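Local atomic coordinates of putative peptidase (Bacteroides fragilis, PDB entry 5DYN), a protein that is a clostripain-family cysteine protease, of which this chain is the N-terminal part, and probably activates the Bacteroides fragilis toxin by cleavage. Residues N93-K96 and K97-T101; A34-E37 and E38-G42; Q105-A108 and E109-M113; E41-R44 and Q45-A48. One frame throughout, in Å; residues are numbered along the deposited sequence.

Contact 1. Residues N93-K96 and K97-T101; sequences NVMK and KVIST
I99 and M95, one helical turn apart, illustrate how a side chain packs on the turn before it. Starting at CB, I99 lies 3.4 Å from M95 O, the carbonyl that receives the amide of I99 in a bond of 2.8 Å from I99 N to M95 O. The next atom, CG1, stands beside the backbone N (chi1 -70°), which turns it back toward that carbonyl, and I99 CG1 reaches 3.1 Å from M95 O. At the tip, I99 CD1 meets M95 CG at 3.6 Å; M95 carries this CG alongside its carbonyl carbon, leaning forward, and the two chains cross at a slant. M113 lies beyond the tip.

One residue on, the carbonyl of K96 is gripped twice by S100. S100 N sits 2.8 Å from K96 O, and the hydroxyl adds a second bond, S100 OG to K96 O at 3.0 Å, from well above the carbonyl plane. M95 packs on M10, and I99 on A22, of the neighbouring chain, while V94 and V98 pack on Y21 of strand 16-23 in the same chain. This i to i+4 pattern, with a serine bonding back to the main chain, is that of a regular α-helix, here helix 92-105 laid against a mixed β-sheet.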
ATOM      1  N   ASN A  93     -17.219  -7.448   5.359  1.00 39.57           N
ATOM      2  CA  ASN A  93     -17.707  -8.794   5.620  1.00 41.61           C
ATOM      3  C   ASN A  93     -17.519  -9.715   4.418  1.00 45.23           C
ATOM      4  O   ASN A  93     -17.310 -10.917   4.579  1.00 44.22           O
ATOM      5  CB  ASN A  93     -19.172  -8.751   6.045  1.00 44.79           C
ATOM      6  CG  ASN A  93     -19.349  -8.151   7.426  1.00 52.74           C
ATOM      7  OD1 ASN A  93     -18.455  -8.240   8.269  1.00 54.37           O
ATOM      8  ND2 ASN A  93     -20.499  -7.533   7.664  1.00 65.41           N
ATOM      9  N   VAL A  94     -17.581  -9.146   3.218  1.00 37.65           N
ATOM     10  CA  VAL A  94     -17.274  -9.905   2.013  1.00 37.30           C
ATOM     11  C   VAL A  94     -15.800 -10.299   2.011  1.00 41.01           C
ATOM     12  O   VAL A  94     -15.453 -11.447   1.724  1.00 37.91           O
ATOM     13  CB  VAL A  94     -17.593  -9.111   0.733  1.00 39.30           C
ATOM     14  CG1 VAL A  94     -17.107  -9.867  -0.498  1.00 33.16           C
ATOM     15  CG2 VAL A  94     -19.086  -8.832   0.642  1.00 39.41           C
ATOM     16  N   MET A  95     -14.937  -9.342   2.340  1.00 33.73           N
ATOM     17  CA  MET A  95     -13.504  -9.603   2.420  1.00 35.23           C
ATOM     18  C   MET A  95     -13.202 -10.624   3.514  1.00 35.49           C
ATOM     19  O   MET A  95     -12.361 -11.503   3.333  1.00 36.75           O
ATOM     20  CB  MET A  95     -12.729  -8.308   2.672  1.00 32.40           C
ATOM     21  CG  MET A  95     -11.243  -8.518   2.899  1.00 36.15           C
ATOM     22  SD  MET A  95     -10.288  -6.988   2.925  1.00 40.12           S
ATOM     23  CE  MET A  95     -10.104  -6.678   1.173  1.00 38.27           C
ATOM     24  N   LYS A  96     -13.897 -10.502   4.643  1.00 37.63           N
ATOM     25  CA  LYS A  96     -13.765 -11.447   5.749  1.00 40.78           C
ATOM     26  C   LYS A  96     -14.042 -12.876   5.301  1.00 38.02           C
ATOM     27  O   LYS A  96     -13.263 -13.784   5.591  1.00 37.88           O
ATOM     28  CB  LYS A  96     -14.715 -11.083   6.890  1.00 42.70           C
ATOM     29  CG  LYS A  96     -14.171 -10.079   7.882  1.00 39.08           C
ATOM     30  CD  LYS A  96     -15.182  -9.845   8.989  1.00 42.00           C
ATOM     31  CE  LYS A  96     -14.743  -8.739   9.929  1.00 45.51           C
ATOM     32  NZ  LYS A  96     -15.766  -8.488  10.986  1.00 58.25           N
ATOM     33  N   LYS A  97     -15.157 -13.064   4.602  1.00 32.83           N
ATOM     34  CA  LYS A  97     -15.545 -14.382   4.104  1.00 39.02           C
ATOM     35  C   LYS A  97     -14.478 -14.983   3.192  1.00 41.48           C
ATOM     36  O   LYS A  97     -14.145 -16.163   3.308  1.00 46.98           O
ATOM     37  CB  LYS A  97     -16.879 -14.307   3.356  1.00 40.71           C
ATOM     38  CG  LYS A  97     -17.233 -15.590   2.620  1.00 51.03           C
ATOM     39  CD  LYS A  97     -18.608 -15.525   1.969  1.00 57.32           C
ATOM     40  CE  LYS A  97     -18.909 -16.816   1.210  1.00 65.55           C
ATOM     41  NZ  LYS A  97     -20.278 -16.842   0.616  1.00 58.00           N
ATOM     42  N   VAL A  98     -13.944 -14.164   2.291  1.00 40.35           N
ATOM     43  CA  VAL A  98     -12.927 -14.618   1.350  1.00 35.65           C
ATOM     44  C   VAL A  98     -11.631 -14.940   2.081  1.00 37.91           C
ATOM     45  O   VAL A  98     -11.012 -15.977   1.836  1.00 36.34           O
ATOM     46  CB  VAL A  98     -12.664 -13.568   0.255  1.00 35.22           C
ATOM     47  CG1 VAL A  98     -11.532 -14.015  -0.653  1.00 27.19           C
ATOM     48  CG2 VAL A  98     -13.927 -13.323  -0.553  1.00 27.82           C
ATOM     49  N   ILE A  99     -11.230 -14.052   2.987  1.00 37.32           N
ATOM     50  CA  ILE A  99     -10.036 -14.272   3.800  1.00 37.73           C
ATOM     51  C   ILE A  99     -10.144 -15.571   4.600  1.00 41.97           C
ATOM     52  O   ILE A  99      -9.215 -16.382   4.610  1.00 36.75           O
ATOM     53  CB  ILE A  99      -9.788 -13.106   4.773  1.00 38.78           C
ATOM     54  CG1 ILE A  99      -9.356 -11.850   4.017  1.00 43.65           C
ATOM     55  CG2 ILE A  99      -8.717 -13.474   5.776  1.00 39.47           C
ATOM     56  CD1 ILE A  99      -9.139 -10.653   4.921  1.00 35.63           C
ATOM     57  N   SER A 100     -11.285 -15.752   5.263  1.00 40.59           N
ATOM     58  CA  SER A 100     -11.549 -16.951   6.052  1.00 40.45           C
ATOM     59  C   SER A 100     -11.449 -18.212   5.207  1.00 42.25           C
ATOM     60  O   SER A 100     -10.751 -19.154   5.574  1.00 45.72           O
ATOM     61  CB  SER A 100     -12.929 -16.875   6.704  1.00 32.05           C
ATOM     62  OG  SER A 100     -12.947 -15.911   7.740  1.00 51.57           O
ATOM     63  N   THR A 101     -12.148 -18.222   4.076  1.00 40.42           N
ATOM     64  CA  THR A 101     -12.112 -19.363   3.167  1.00 39.65           C
ATOM     65  C   THR A 101     -10.690 -19.648   2.698  1.00 41.02           C
ATOM     66  O   THR A 101     -10.241 -20.794   2.698  1.00 45.97           O
ATOM     67  CB  THR A 101     -13.005 -19.132   1.937  1.00 33.76           C
ATOM     68  OG1 THR A 101     -14.343 -18.841   2.361  1.00 41.48           O
ATOM     69  CG2 THR A 101     -13.013 -20.364   1.048  1.00 39.28           C
TER

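Contact 2. Residues A34-E37 and E38-G42. With NA (sodium ion), chain E.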
ATOM      1  N   ALA A  34      -3.691  -9.499 -17.332  1.00 43.42           N
ATOM      2  CA  ALA A  34      -2.247  -9.576 -17.526  1.00 35.53           C
ATOM      3  C   ALA A  34      -1.536  -9.998 -16.248  1.00 38.35           C
ATOM      4  O   ALA A  34      -0.712 -10.911 -16.263  1.00 43.16           O
ATOM      5  CB  ALA A  34      -1.709  -8.242 -18.013  1.00 35.52           C
ATOM      6  N   ASP A  35      -1.868  -9.334 -15.145  1.00 38.48           N
ATOM      7  CA  ASP A  35      -1.279  -9.640 -13.843  1.00 36.28           C
ATOM      8  C   ASP A  35      -1.506 -11.090 -13.430  1.00 41.84           C
ATOM      9  O   ASP A  35      -0.575 -11.767 -12.994  1.00 45.17           O
ATOM     10  CB  ASP A  35      -1.840  -8.701 -12.776  1.00 35.21           C
ATOM     11  CG  ASP A  35      -1.222  -7.321 -12.832  1.00 41.40           C
ATOM     12  OD1 ASP A  35      -0.506  -7.029 -13.816  1.00 37.36           O
ATOM     13  OD2 ASP A  35      -1.459  -6.527 -11.896  1.00 39.37           O
ATOM     14  N   ILE A  36      -2.742 -11.564 -13.567  1.00 38.02           N
ATOM     15  CA  ILE A  36      -3.066 -12.947 -13.237  1.00 44.71           C
ATOM     16  C   ILE A  36      -2.241 -13.911 -14.088  1.00 47.14           C
ATOM     17  O   ILE A  36      -1.752 -14.928 -13.595  1.00 48.96           O
ATOM     18  CB  ILE A  36      -4.570 -13.241 -13.428  1.00 39.98           C
ATOM     19  CG1 ILE A  36      -5.401 -12.388 -12.467  1.00 46.17           C
ATOM     20  CG2 ILE A  36      -4.862 -14.717 -13.207  1.00 46.11           C
ATOM     21  CD1 ILE A  36      -6.875 -12.755 -12.418  1.00 40.68           C
ATOM     22  N   GLU A  37      -2.074 -13.581 -15.365  1.00 41.74           N
ATOM     23  CA  GLU A  37      -1.256 -14.403 -16.247  1.00 43.42           C
ATOM     24  C   GLU A  37       0.208 -14.340 -15.822  1.00 44.57           C
ATOM     25  O   GLU A  37       0.914 -15.348 -15.854  1.00 43.79           O
ATOM     26  CB  GLU A  37      -1.417 -13.961 -17.704  1.00 43.10           C
ATOM     27  CG  GLU A  37      -2.839 -14.130 -18.239  1.00 58.74           C
ATOM     28  CD  GLU A  37      -3.267 -15.586 -18.370  1.00 61.57           C
ATOM     29  OE1 GLU A  37      -2.391 -16.478 -18.371  1.00 61.27           O
ATOM     30  OE2 GLU A  37      -4.488 -15.839 -18.459  1.00 63.28           O
ATOM     31  N   GLU A  38       0.653 -13.157 -15.409  1.00 44.61           N
ATOM     32  CA  GLU A  38       2.002 -12.992 -14.880  1.00 39.93           C
ATOM     33  C   GLU A  38       2.195 -13.819 -13.611  1.00 42.59           C
ATOM     34  O   GLU A  38       3.293 -14.300 -13.330  1.00 42.55           O
ATOM     35  CB  GLU A  38       2.292 -11.521 -14.593  1.00 42.44           C
ATOM     36  CG  GLU A  38       2.422 -10.654 -15.830  1.00 39.53           C
ATOM     37  CD  GLU A  38       2.580  -9.185 -15.487  1.00 40.51           C
ATOM     38  OE1 GLU A  38       2.815  -8.871 -14.300  1.00 39.42           O
ATOM     39  OE2 GLU A  38       2.457  -8.344 -16.400  1.00 35.15           O
ATOM     40  N   MET A  39       1.122 -13.982 -12.846  1.00 42.26           N
ATOM     41  CA  MET A  39       1.173 -14.782 -11.631  1.00 45.33           C
ATOM     42  C   MET A  39       1.387 -16.256 -11.956  1.00 46.51           C
ATOM     43  O   MET A  39       2.194 -16.926 -11.311  1.00 47.93           O
ATOM     44  CB  MET A  39      -0.105 -14.593 -10.811  1.00 44.81           C
ATOM     45  CG  MET A  39      -0.243 -13.199 -10.233  1.00 49.68           C
ATOM     46  SD  MET A  39      -1.825 -12.859  -9.438  1.00 44.18           S
ATOM     47  CE  MET A  39      -1.629 -11.102  -9.131  1.00 41.32           C
ATOM     48  N   LYS A  40       0.662 -16.756 -12.953  1.00 44.96           N
ATOM     49  CA  LYS A  40       0.835 -18.133 -13.410  1.00 48.43           C
ATOM     50  C   LYS A  40       2.273 -18.373 -13.846  1.00 46.56           C
ATOM     51  O   LYS A  40       2.898 -19.358 -13.458  1.00 47.84           O
ATOM     52  CB  LYS A  40      -0.112 -18.447 -14.568  1.00 47.59           C
ATOM     53  CG  LYS A  40      -1.580 -18.422 -14.209  1.00 43.24           C
ATOM     54  CD  LYS A  40      -2.428 -18.682 -15.438  1.00 45.77           C
ATOM     55  CE  LYS A  40      -3.886 -18.389 -15.166  1.00 54.08           C
ATOM     56  NZ  LYS A  40      -4.719 -18.571 -16.386  1.00 58.54           N
ATOM     57  N   GLU A  41       2.783 -17.455 -14.660  1.00 45.11           N
ATOM     58  CA  GLU A  41       4.156 -17.511 -15.138  1.00 45.71           C
ATOM     59  C   GLU A  41       5.153 -17.514 -13.982  1.00 49.85           C
ATOM     60  O   GLU A  41       6.116 -18.280 -13.983  1.00 52.85           O
ATOM     61  CB  GLU A  41       4.428 -16.334 -16.073  1.00 44.49           C
ATOM     62  CG  GLU A  41       5.884 -16.121 -16.425  1.00 47.87           C
ATOM     63  CD  GLU A  41       6.056 -15.109 -17.541  1.00 68.65           C
ATOM     64  OE1 GLU A  41       5.030 -14.566 -18.007  1.00 64.23           O
ATOM     65  OE2 GLU A  41       7.212 -14.854 -17.945  1.00 69.00           O
ATOM     66  N   GLY A  42       4.916 -16.657 -12.992  1.00 48.83           N
ATOM     67  CA  GLY A  42       5.784 -16.585 -11.829  1.00 43.84           C
ATOM     68  C   GLY A  42       5.632 -17.807 -10.946  1.00 46.91           C
ATOM     69  O   GLY A  42       6.567 -18.222 -10.262  1.00 45.58           O
TER
HETATM   70 NA    NA E 403       1.875  -6.576 -14.097  1.00 41.11          NA
HETATM   71  O   HOH W   1       1.855  -5.819 -16.536  1.00 35.06           O
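A sodium site built on one turn of helix 29-43 brings D35 and E38 together, two acids three residues apart whose side chains run side by side in the same direction. D35 offers one oxygen, OD1, at 2.4 Å from the sodium ion. E38 approaches with both: OE1 stands 2.5 Å from the sodium and OE2 at a longer 3.0 Å. The carboxylate planes are turned 44° apart, and the cation between the two groups probably offsets the repulsion of their charges, the closest oxygens, D35 OD1 and E38 OE1, being 3.8 Å apart. A water and the carbonyls P61 O and A63 O of the neighbouring chain complete the shell, which makes the ion a bridge between chains. The other oxygen of D35, OD2, accepts a hydrogen bond from W116 NE1 of the same chain, which, with the sodium on OD1, should help hold the carboxylate's rotation.

The helix is the crossover of a β-α-β unit, joining strand 16-23 to strand 51-58, and M39, with I36, lies on the face turned to the sheet. With CG beside the backbone N (chi1 -68°), this methionine lies back over the preceding turn: M39 CG comes within 3.1 Å of D35 O, which also accepts the M39 amide. Beyond CG the chain is extended, and it packs on V20, M22, L53, V55 and L68.

On another side of the helix E37, bent at chi2, lies alongside the extended K40. Their salt bridge is weak, E37 OE2 to K40 NZ at 3.4 Å; the stronger partner of K40 NZ is E78, with which it forms a salt bridge.

Contact 3. Residues Q105-A108 and E109-M113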
ATOM      1  N   GLN A 105      -8.644 -22.958   4.581  1.00 51.13           N
ATOM      2  CA  GLN A 105      -8.499 -24.096   3.683  1.00 51.62           C
ATOM      3  C   GLN A 105      -7.032 -24.391   3.398  1.00 53.08           C
ATOM      4  O   GLN A 105      -6.671 -25.522   3.062  1.00 52.12           O
ATOM      5  CB  GLN A 105      -9.243 -23.854   2.368  1.00 52.01           C
ATOM      6  CG  GLN A 105     -10.753 -23.990   2.462  1.00 53.09           C
ATOM      7  CD  GLN A 105     -11.382 -24.380   1.137  1.00 60.71           C
ATOM      8  OE1 GLN A 105     -10.807 -25.153   0.368  1.00 59.13           O
ATOM      9  NE2 GLN A 105     -12.565 -23.842   0.863  1.00 64.10           N
ATOM     10  N   TYR A 106      -6.186 -23.375   3.531  1.00 49.82           N
ATOM     11  CA  TYR A 106      -4.773 -23.535   3.214  1.00 51.44           C
ATOM     12  C   TYR A 106      -3.867 -22.967   4.297  1.00 46.10           C
ATOM     13  O   TYR A 106      -3.138 -22.003   4.068  1.00 54.44           O
ATOM     14  CB  TYR A 106      -4.458 -22.885   1.864  1.00 51.10           C
ATOM     15  CG  TYR A 106      -5.174 -23.553   0.715  1.00 51.00           C
ATOM     16  CD1 TYR A 106      -4.629 -24.666   0.087  1.00 52.25           C
ATOM     17  CD2 TYR A 106      -6.405 -23.088   0.274  1.00 46.29           C
ATOM     18  CE1 TYR A 106      -5.286 -25.289  -0.956  1.00 47.96           C
ATOM     19  CE2 TYR A 106      -7.068 -23.702  -0.769  1.00 46.57           C
ATOM     20  CZ  TYR A 106      -6.505 -24.802  -1.380  1.00 45.54           C
ATOM     21  OH  TYR A 106      -7.163 -25.416  -2.418  1.00 54.54           O
ATOM     22  N   LYS A 107      -3.923 -23.573   5.479  1.00 45.02           N
ATOM     23  CA  LYS A 107      -3.007 -23.226   6.556  1.00 48.98           C
ATOM     24  C   LYS A 107      -1.571 -23.479   6.115  1.00 47.48           C
ATOM     25  O   LYS A 107      -1.298 -24.417   5.367  1.00 44.57           O
ATOM     26  CB  LYS A 107      -3.324 -24.024   7.825  1.00 47.16           C
ATOM     27  CG  LYS A 107      -4.509 -23.494   8.620  1.00 51.80           C
ATOM     28  CD  LYS A 107      -5.653 -24.495   8.664  1.00 51.34           C
ATOM     29  CE  LYS A 107      -6.843 -23.940   9.432  1.00 53.96           C
ATOM     30  NZ  LYS A 107      -8.014 -24.861   9.403  1.00 54.43           N
ATOM     31  N   ALA A 108      -0.657 -22.633   6.571  1.00 44.78           N
ATOM     32  CA  ALA A 108       0.750 -22.789   6.230  1.00 46.37           C
ATOM     33  C   ALA A 108       1.645 -22.285   7.354  1.00 48.23           C
ATOM     34  O   ALA A 108       1.163 -21.825   8.388  1.00 47.80           O
ATOM     35  CB  ALA A 108       1.063 -22.063   4.936  1.00 50.40           C
ATOM     36  N   GLU A 109       2.953 -22.384   7.144  1.00 55.23           N
ATOM     37  CA  GLU A 109       3.921 -21.888   8.111  1.00 54.09           C
ATOM     38  C   GLU A 109       3.925 -20.366   8.122  1.00 55.00           C
ATOM     39  O   GLU A 109       3.969 -19.744   9.181  1.00 49.47           O
ATOM     40  CB  GLU A 109       5.317 -22.422   7.794  1.00 53.33           C
ATOM     41  CG  GLU A 109       6.422 -21.833   8.644  1.00 54.92           C
ATOM     42  CD  GLU A 109       7.767 -22.455   8.339  1.00 69.29           C
ATOM     43  OE1 GLU A 109       7.872 -23.699   8.402  1.00 75.58           O
ATOM     44  OE2 GLU A 109       8.718 -21.705   8.032  1.00 75.11           O
ATOM     45  N   LYS A 110       3.879 -19.772   6.933  1.00 55.11           N
ATOM     46  CA  LYS A 110       3.846 -18.321   6.802  1.00 50.02           C
ATOM     47  C   LYS A 110       2.669 -17.867   5.943  1.00 54.31           C
ATOM     48  O   LYS A 110       2.095 -18.652   5.185  1.00 52.33           O
ATOM     49  CB  LYS A 110       5.162 -17.804   6.212  1.00 48.34           C
ATOM     50  CG  LYS A 110       6.391 -18.255   6.981  1.00 52.43           C
ATOM     51  CD  LYS A 110       7.573 -17.331   6.763  1.00 56.61           C
ATOM     52  CE  LYS A 110       8.738 -17.743   7.649  1.00 62.40           C
ATOM     53  NZ  LYS A 110       9.771 -16.682   7.763  1.00 64.90           N
ATOM     54  N   TYR A 111       2.311 -16.593   6.069  1.00 54.34           N
ATOM     55  CA  TYR A 111       1.206 -16.029   5.307  1.00 41.37           C
ATOM     56  C   TYR A 111       1.573 -14.676   4.714  1.00 41.70           C
ATOM     57  O   TYR A 111       2.515 -14.021   5.157  1.00 37.75           O
ATOM     58  CB  TYR A 111      -0.036 -15.886   6.188  1.00 36.45           C
ATOM     59  CG  TYR A 111      -0.514 -17.186   6.786  1.00 47.03           C
ATOM     60  CD1 TYR A 111      -1.283 -18.073   6.044  1.00 46.76           C
ATOM     61  CD2 TYR A 111      -0.197 -17.528   8.093  1.00 48.12           C
ATOM     62  CE1 TYR A 111      -1.727 -19.264   6.591  1.00 49.07           C
ATOM     63  CE2 TYR A 111      -0.634 -18.717   8.648  1.00 44.05           C
ATOM     64  CZ  TYR A 111      -1.398 -19.580   7.893  1.00 44.54           C
ATOM     65  OH  TYR A 111      -1.833 -20.765   8.440  1.00 50.40           O
ATOM     66  N   GLY A 112       0.815 -14.269   3.704  1.00 41.86           N
ATOM     67  CA  GLY A 112       0.964 -12.958   3.107  1.00 37.29           C
ATOM     68  C   GLY A 112      -0.319 -12.591   2.394  1.00 42.99           C
ATOM     69  O   GLY A 112      -1.109 -13.470   2.040  1.00 38.13           O
ATOM     70  N   MET A 113      -0.547 -11.299   2.193  1.00 38.37           N
ATOM     71  CA  MET A 113      -1.712 -10.876   1.432  1.00 40.27           C
ATOM     72  C   MET A 113      -1.367  -9.724   0.498  1.00 40.62           C
ATOM     73  O   MET A 113      -0.634  -8.802   0.865  1.00 33.96           O
ATOM     74  CB  MET A 113      -2.863 -10.481   2.361  1.00 37.96           C
ATOM     75  CG  MET A 113      -4.221 -10.495   1.667  1.00 41.44           C
ATOM     76  SD  MET A 113      -5.622 -10.138   2.743  1.00 39.97           S
ATOM     77  CE  MET A 113      -5.299 -11.258   4.094  1.00 49.88           C
TER
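Y106 is the first residue of 105-108 to meet Y111: its carbonyl oxygen lies at the edge of the Y111 ring, near the ring plane, with Y106 O 4.0 Å from Y111 CE1. At that distance the touch is loose; the oxygen's hydrogen bond comes from T17 OG1 of strand 16-23. K107 follows and also sits at the edge, its CA 3.3 Å from Y111 OH. Its side chain sets off in the same direction as the tyrosine, and K107 CB comes within 3.6 Å of Y111 OH; bent at chi2, the chain then turns away to bond N104 O through NZ.

The loop connects helix 92-105 to strand 110-116, a strand that runs parallel to its neighbour 16-23 in the sheet. A tyrosine near the start of that strand reaches back over the incoming chain: with CG beside the backbone N (chi1 -59°), the Y111 ring is swung toward the loop, and its hydroxyl receives the amide of A108. The bond is of ordinary length and fairly straight, A108 N to Y111 OH at 2.9 Å with 164° at the hydrogen, although the nitrogen stands obliquely to the ring. A108 CB adds a light apolar touch, 4.3 Å from Y111 CE1. The ring of F103, in the preceding helix, meets that of Y111 at nearly a right angle, while P23 of the neighbouring chain packs against Y111 as well.

Contact 4. Residues E41-R44 and Q45-A48; sequences EGMR and QVDA
Backbone bonds shape the turn that leads from G42 and M43 to Q45 and V46. M43 to V46 form a type I β-turn, closed by V46 N on M43 O at 3.1 Å. The bond is bent, with 137° at the hydrogen, and its donor stands 68° out of the carbonyl plane, so that no lone pair is addressed squarely. One residue earlier, Q45 N makes a weak bond to G42 O at 3.4 Å. Both bonds span three residues, a tighter winding than the four-residue spacing of an α-helix.

Apolar contact belongs to M43 and V46, which cross at an angle. M43 starts with CG opposite its backbone N, then bends at chi2 (42°) and again at chi3, curling its tip back toward the turn. The sulfur thereby rests on the valine's branch point, M43 SD to V46 CB at 3.5 Å, with V46 CG1 nearly as close to the sulfur and M43 CE also near that methyl. The other methyl, V46 CG2, lies 3.3 Å from G42 O.

Polar partners beyond the turn hold it and the chain that follows: K70 NZ is hydrogen-bonded to both R44 O and V46 O, and D47 OD2 to S50 OG. The turn thus passes from helix 29-43 toward strand 51-58, with strand 64-70 supplying K70, V76 of strand 76-83 packing on M43, and V69 and F73 of the neighbouring chain touching M43 and V46.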
ATOM      1  N   GLU A  41       2.783 -17.455 -14.660  1.00 45.11           N
ATOM      2  CA  GLU A  41       4.156 -17.511 -15.138  1.00 45.71           C
ATOM      3  C   GLU A  41       5.153 -17.514 -13.982  1.00 49.85           C
ATOM      4  O   GLU A  41       6.116 -18.280 -13.983  1.00 52.85           O
ATOM      5  CB  GLU A  41       4.428 -16.334 -16.073  1.00 44.49           C
ATOM      6  CG  GLU A  41       5.884 -16.121 -16.425  1.00 47.87           C
ATOM      7  CD  GLU A  41       6.056 -15.109 -17.541  1.00 68.65           C
ATOM      8  OE1 GLU A  41       5.030 -14.566 -18.007  1.00 64.23           O
ATOM      9  OE2 GLU A  41       7.212 -14.854 -17.945  1.00 69.00           O
ATOM     10  N   GLY A  42       4.916 -16.657 -12.992  1.00 48.83           N
ATOM     11  CA  GLY A  42       5.784 -16.585 -11.829  1.00 43.84           C
ATOM     12  C   GLY A  42       5.632 -17.807 -10.946  1.00 46.91           C
ATOM     13  O   GLY A  42       6.567 -18.222 -10.262  1.00 45.58           O
ATOM     14  N   MET A  43       4.441 -18.391 -10.970  1.00 44.75           N
ATOM     15  CA  MET A  43       4.142 -19.570 -10.169  1.00 49.34           C
ATOM     16  C   MET A  43       4.923 -20.787 -10.661  1.00 53.33           C
ATOM     17  O   MET A  43       5.077 -21.775  -9.939  1.00 48.99           O
ATOM     18  CB  MET A  43       2.634 -19.840 -10.195  1.00 46.27           C
ATOM     19  CG  MET A  43       2.156 -20.946  -9.276  1.00 62.38           C
ATOM     20  SD  MET A  43       2.936 -20.942  -7.651  1.00 65.07           S
ATOM     21  CE  MET A  43       2.500 -19.328  -7.051  1.00 34.96           C
ATOM     22  N   ARG A  44       5.431 -20.702 -11.888  1.00 48.90           N
ATOM     23  CA  ARG A  44       6.186 -21.795 -12.491  1.00 49.22           C
ATOM     24  C   ARG A  44       7.470 -22.090 -11.725  1.00 51.81           C
ATOM     25  O   ARG A  44       7.806 -23.249 -11.485  1.00 53.47           O
ATOM     26  CB  ARG A  44       6.506 -21.476 -13.953  1.00 53.57           C
ATOM     27  CG  ARG A  44       5.298 -21.541 -14.872  1.00 55.79           C
ATOM     28  CD  ARG A  44       5.593 -20.970 -16.250  1.00 55.46           C
ATOM     29  NE  ARG A  44       6.737 -21.612 -16.889  1.00 60.54           N
ATOM     30  CZ  ARG A  44       7.926 -21.037 -17.051  1.00 64.57           C
ATOM     31  NH1 ARG A  44       8.133 -19.800 -16.619  1.00 65.47           N
ATOM     32  NH2 ARG A  44       8.908 -21.699 -17.647  1.00 67.48           N
ATOM     33  N   GLN A  45       8.190 -21.041 -11.341  1.00 55.11           N
ATOM     34  CA  GLN A  45       9.414 -21.221 -10.570  1.00 56.94           C
ATOM     35  C   GLN A  45       9.119 -21.176  -9.073  1.00 57.20           C
ATOM     36  O   GLN A  45       9.934 -20.695  -8.286  1.00 59.05           O
ATOM     37  CB  GLN A  45      10.452 -20.162 -10.950  1.00 57.36           C
ATOM     38  CG  GLN A  45      10.878 -20.222 -12.414  1.00 64.57           C
ATOM     39  CD  GLN A  45      12.377 -20.418 -12.589  1.00 71.94           C
ATOM     40  OE1 GLN A  45      13.185 -19.758 -11.934  1.00 76.39           O
ATOM     41  NE2 GLN A  45      12.756 -21.331 -13.479  1.00 52.48           N
ATOM     42  N   VAL A  46       7.947 -21.683  -8.693  1.00 56.48           N
ATOM     43  CA  VAL A  46       7.536 -21.768  -7.295  1.00 47.70           C
ATOM     44  C   VAL A  46       7.093 -23.189  -6.949  1.00 57.40           C
ATOM     45  O   VAL A  46       6.330 -23.810  -7.690  1.00 55.85           O
ATOM     46  CB  VAL A  46       6.385 -20.785  -6.977  1.00 47.06           C
ATOM     47  CG1 VAL A  46       5.865 -20.999  -5.561  1.00 44.06           C
ATOM     48  CG2 VAL A  46       6.835 -19.350  -7.173  1.00 49.75           C
ATOM     49  N   ASP A  47       7.580 -23.699  -5.821  1.00 60.13           N
ATOM     50  CA  ASP A  47       7.231 -25.037  -5.353  1.00 48.17           C
ATOM     51  C   ASP A  47       5.759 -25.109  -4.945  1.00 55.05           C
ATOM     52  O   ASP A  47       5.395 -24.738  -3.828  1.00 57.28           O
ATOM     53  CB  ASP A  47       8.134 -25.432  -4.183  1.00 51.86           C
ATOM     54  CG  ASP A  47       7.969 -26.879  -3.783  1.00 62.56           C
ATOM     55  OD1 ASP A  47       7.582 -27.694  -4.647  1.00 65.60           O
ATOM     56  OD2 ASP A  47       8.236 -27.204  -2.606  1.00 64.81           O
ATOM     57  N   ALA A  48       4.919 -25.602  -5.851  1.00 57.41           N
ATOM     58  CA  ALA A  48       3.469 -25.548  -5.674  1.00 55.00           C
ATOM     59  C   ALA A  48       2.921 -26.600  -4.711  1.00 59.17           C
ATOM     60  O   ALA A  48       1.705 -26.741  -4.577  1.00 58.75           O
ATOM     61  CB  ALA A  48       2.775 -25.680  -7.023  1.00 47.33           C
TER

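Along the chain the order is contact 2, contact 4, contact 1, contact 3. Contacts 2 and 4 share E41 and G42 of helix 29-43, their centres about 10 Å apart: one lies within the helix, the other where the chain leaves it. Contacts 1 and 3 repeat that sequence with helix 92-105 and strand 110-116; their centres are about 14 Å apart, and they touch where I99 CD1 meets M113 CE at 4.0 Å. Contacts 1 and 2 lie on opposite sides of the chain's centre, about 23 Å between centres, the two helices flanking one mixed sheet. This α/β layering is consistent with the caspase-like fold of clan CD peptidases; the neighbouring chain continues the sheet beyond strand 110-116.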